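Local coordinates for methylaspartate ammonia-lyase (Citrobacter amalonaticus, PDB 1KKR), which catalyses, with magnesium as cofactor, the elimination of ammonia from (2S,3S)-3-methyl-L-aspartate to give mesaconate, at residues A[71-76]-A[359-364]. Residues are numbered along the deposited sequence; the frame is centred on the assembly and turned at random.
Sequences AVQYSG and GTCNET. With 2AS ((2S,3S)-3-methyl-aspartic acid), chain E.
Two anti torsions set up this contact: T360 OG1 lies opposite its own backbone N (chi1 -178°), and so does N362 CG (chi1 -166°). Both side chains thereby meet the backbone of A71-Q73. N362 ND2 donates to A71 O at 2.9 Å, coming from above the carbonyl plane, and the bond is bent (133° at the hydrogen). N362 OD1 is hydrogen-bonded to S13 of strand 3-18. T360 OG1 takes a weak bond from Q73 N at 3.3 Å and donates a hydrogen bond to 2AS OXT at 2.8 Å. T360 CG2 packs on V72 CA at 3.8 Å. The other oxygen of the same substrate carboxylate, 2AS O, receives a nearly straight bond from C361 N at 2.8 Å. C361 SG lies 3.5 Å from Q73 OE1, at the end of an extended glutamine chain whose NE2 is bonded to D18. E363 OE1 accepts from T360 N at 3.1 Å, joining the ends of the 360-363 type I turn, and pairs with K386. The loop after barrel strand 354-357 thus meets a loop of the N-terminal domain beside this carboxylate, as in the enolase superfamily, where the active site lies between the capping domain and the barrel.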
ATOM      1  N   ALA A  71      -7.346  11.766  -7.791  1.00 21.61           N
ATOM      2  CA  ALA A  71      -7.417  13.137  -7.230  1.00 21.93           C
ATOM      3  C   ALA A  71      -7.067  13.203  -5.739  1.00 22.20           C
ATOM      4  O   ALA A  71      -7.086  12.214  -5.026  1.00 22.24           O
ATOM      5  CB  ALA A  71      -8.777  13.780  -7.488  1.00 21.86           C
ATOM      6  N   VAL A  72      -6.625  14.367  -5.305  1.00 22.56           N
ATOM      7  CA  VAL A  72      -6.346  14.602  -3.896  1.00 23.26           C
ATOM      8  C   VAL A  72      -7.541  14.287  -2.990  1.00 23.44           C
ATOM      9  O   VAL A  72      -8.726  14.277  -3.401  1.00 21.51           O
ATOM     10  CB  VAL A  72      -5.941  16.060  -3.661  1.00 23.55           C
ATOM     11  CG1 VAL A  72      -4.673  16.364  -4.382  1.00 23.71           C
ATOM     12  CG2 VAL A  72      -6.988  17.003  -4.202  1.00 24.71           C
ATOM     13  N   GLN A  73      -7.187  14.035  -1.739  1.00 23.34           N
ATOM     14  CA  GLN A  73      -8.132  13.749  -0.699  1.00 24.33           C
ATOM     15  C   GLN A  73      -9.247  14.775  -0.694  1.00 25.10           C
ATOM     16  O   GLN A  73     -10.440  14.428  -0.727  1.00 25.58           O
ATOM     17  CB  GLN A  73      -7.374  13.626   0.635  1.00 24.69           C
ATOM     18  CG  GLN A  73      -8.195  13.583   1.877  1.00 25.05           C
ATOM     19  CD  GLN A  73      -7.334  13.529   3.107  1.00 26.88           C
ATOM     20  OE1 GLN A  73      -6.115  13.753   3.015  1.00 28.28           O
ATOM     21  NE2 GLN A  73      -7.948  13.263   4.270  1.00 23.40           N
ATOM     22  N   TYR A  74      -8.896  16.040  -0.728  1.00 26.93           N
ATOM     23  CA  TYR A  74      -9.938  17.054  -0.749  1.00 28.61           C
ATOM     24  C   TYR A  74     -10.365  17.388  -2.220  1.00 29.86           C
ATOM     25  O   TYR A  74     -10.215  18.480  -2.692  1.00 28.10           O
ATOM     26  CB  TYR A  74      -9.425  18.239   0.036  1.00 28.94           C
ATOM     27  CG  TYR A  74      -9.116  17.875   1.477  1.00 30.21           C
ATOM     28  CD1 TYR A  74     -10.096  17.326   2.303  1.00 34.47           C
ATOM     29  CD2 TYR A  74      -7.861  18.087   2.006  1.00 32.50           C
ATOM     30  CE1 TYR A  74      -9.829  16.979   3.610  1.00 34.25           C
ATOM     31  CE2 TYR A  74      -7.581  17.732   3.305  1.00 34.95           C
ATOM     32  CZ  TYR A  74      -8.576  17.185   4.104  1.00 34.43           C
ATOM     33  OH  TYR A  74      -8.319  16.859   5.408  1.00 34.20           O
ATOM     34  N   SER A  75     -10.905  16.414  -2.929  1.00 32.76           N
ATOM     35  CA  SER A  75     -11.211  16.554  -4.356  1.00 35.31           C
ATOM     36  C   SER A  75     -12.384  17.545  -4.383  1.00 38.19           C
ATOM     37  O   SER A  75     -13.359  17.328  -3.695  1.00 37.33           O
ATOM     38  CB  SER A  75     -11.512  15.151  -4.937  1.00 35.02           C
ATOM     39  OG  SER A  75     -12.462  15.087  -5.993  1.00 36.10           O
ATOM     40  N   GLY A  76     -12.231  18.656  -5.114  1.00 42.22           N
ATOM     41  CA  GLY A  76     -13.142  19.801  -5.075  1.00 45.47           C
ATOM     42  C   GLY A  76     -12.723  21.021  -4.223  1.00 48.39           C
ATOM     43  O   GLY A  76     -13.602  21.416  -3.484  1.00 49.84           O
ATOM     44  N   GLY A 359       2.180  15.052  -3.227  1.00 21.70           N
ATOM     45  CA  GLY A 359       1.073  14.231  -3.679  1.00 21.57           C
ATOM     46  C   GLY A 359       0.033  14.040  -2.603  1.00 21.45           C
ATOM     47  O   GLY A 359      -0.204  14.926  -1.772  1.00 21.23           O
ATOM     48  N   THR A 360      -0.625  12.881  -2.640  1.00 21.30           N
ATOM     49  CA  THR A 360      -1.730  12.601  -1.703  1.00 20.83           C
ATOM     50  C   THR A 360      -1.799  11.166  -1.238  1.00 20.66           C
ATOM     51  O   THR A 360      -1.414  10.244  -1.954  1.00 19.13           O
ATOM     52  CB  THR A 360      -3.101  13.004  -2.318  1.00 21.32           C
ATOM     53  OG1 THR A 360      -4.155  12.774  -1.375  1.00 22.47           O
ATOM     54  CG2 THR A 360      -3.456  12.150  -3.550  1.00 22.07           C
ATOM     55  N   CYS A 361      -2.294  10.988  -0.020  1.00 19.72           N
ATOM     56  CA  CYS A 361      -2.569   9.663   0.471  1.00 20.84           C
ATOM     57  C   CYS A 361      -3.627   9.037  -0.400  1.00 20.55           C
ATOM     58  O   CYS A 361      -3.762   7.844  -0.407  1.00 20.83           O
ATOM     59  CB  CYS A 361      -3.116   9.695   1.912  1.00 20.35           C
ATOM     60  SG  CYS A 361      -4.605  10.728   2.152  1.00 24.27           S
ATOM     61  N   ASN A 362      -4.361   9.844  -1.151  1.00 20.77           N
ATOM     62  CA  ASN A 362      -5.516   9.357  -1.892  1.00 20.46           C
ATOM     63  C   ASN A 362      -5.247   8.973  -3.330  1.00 19.94           C
ATOM     64  O   ASN A 362      -6.206   8.907  -4.120  1.00 20.55           O
ATOM     65  CB  ASN A 362      -6.636  10.413  -1.895  1.00 20.56           C
ATOM     66  CG  ASN A 362      -7.991   9.850  -2.356  1.00 21.93           C
ATOM     67  OD1 ASN A 362      -8.380   8.712  -1.990  1.00 19.80           O
ATOM     68  ND2 ASN A 362      -8.732  10.660  -3.154  1.00 17.07           N
ATOM     69  N   GLU A 363      -3.982   8.721  -3.687  1.00 19.00           N
ATOM     70  CA  GLU A 363      -3.660   8.262  -5.046  1.00 18.29           C
ATOM     71  C   GLU A 363      -3.373   6.744  -5.031  1.00 18.23           C
ATOM     72  O   GLU A 363      -3.959   6.032  -4.182  1.00 17.03           O
ATOM     73  CB  GLU A 363      -2.638   9.117  -5.771  1.00 18.75           C
ATOM     74  CG  GLU A 363      -1.270   9.265  -5.146  1.00 17.58           C
ATOM     75  CD  GLU A 363      -0.442  10.327  -5.887  1.00 20.66           C
ATOM     76  OE1 GLU A 363      -0.209  11.410  -5.314  1.00 21.99           O
ATOM     77  OE2 GLU A 363      -0.149  10.067  -7.078  1.00 15.39           O
ATOM     78  N   THR A 364      -2.589   6.197  -5.966  1.00 17.52           N
ATOM     79  CA  THR A 364      -2.468   4.737  -6.034  1.00 16.78           C
ATOM     80  C   THR A 364      -1.062   4.235  -6.056  1.00 16.93           C
ATOM     81  O   THR A 364      -0.116   5.030  -6.070  1.00 15.85           O
ATOM     82  CB  THR A 364      -3.164   4.190  -7.325  1.00 17.82           C
ATOM     83  OG1 THR A 364      -2.421   4.548  -8.513  1.00 15.08           O
ATOM     84  CG2 THR A 364      -4.507   4.842  -7.523  1.00 18.79           C
TER
HETATM   85  C   2AS E 801      -2.615  14.339   1.517  1.00 26.33           C
HETATM   86  O   2AS E 801      -2.370  13.144   1.705  1.00 25.79           O
HETATM   87  CA  2AS E 801      -2.147  15.432   2.500  1.00 26.39           C
HETATM   88  N   2AS E 801      -1.927  14.939   3.874  1.00 25.83           N
HETATM   89  CB  2AS E 801      -0.934  16.207   1.894  1.00 26.45           C
HETATM   90  CG  2AS E 801      -0.574  17.421   2.725  1.00 26.23           C
HETATM   91  OD1 2AS E 801       0.106  18.347   2.287  1.00 22.97           O
HETATM   92  C4  2AS E 801       0.362  15.429   1.678  1.00 27.04           C
HETATM   93  OD2 2AS E 801      -1.024  17.479   3.854  1.00 26.70           O
HETATM   94  OXT 2AS E 801      -3.245  14.654   0.503  1.00 24.77           O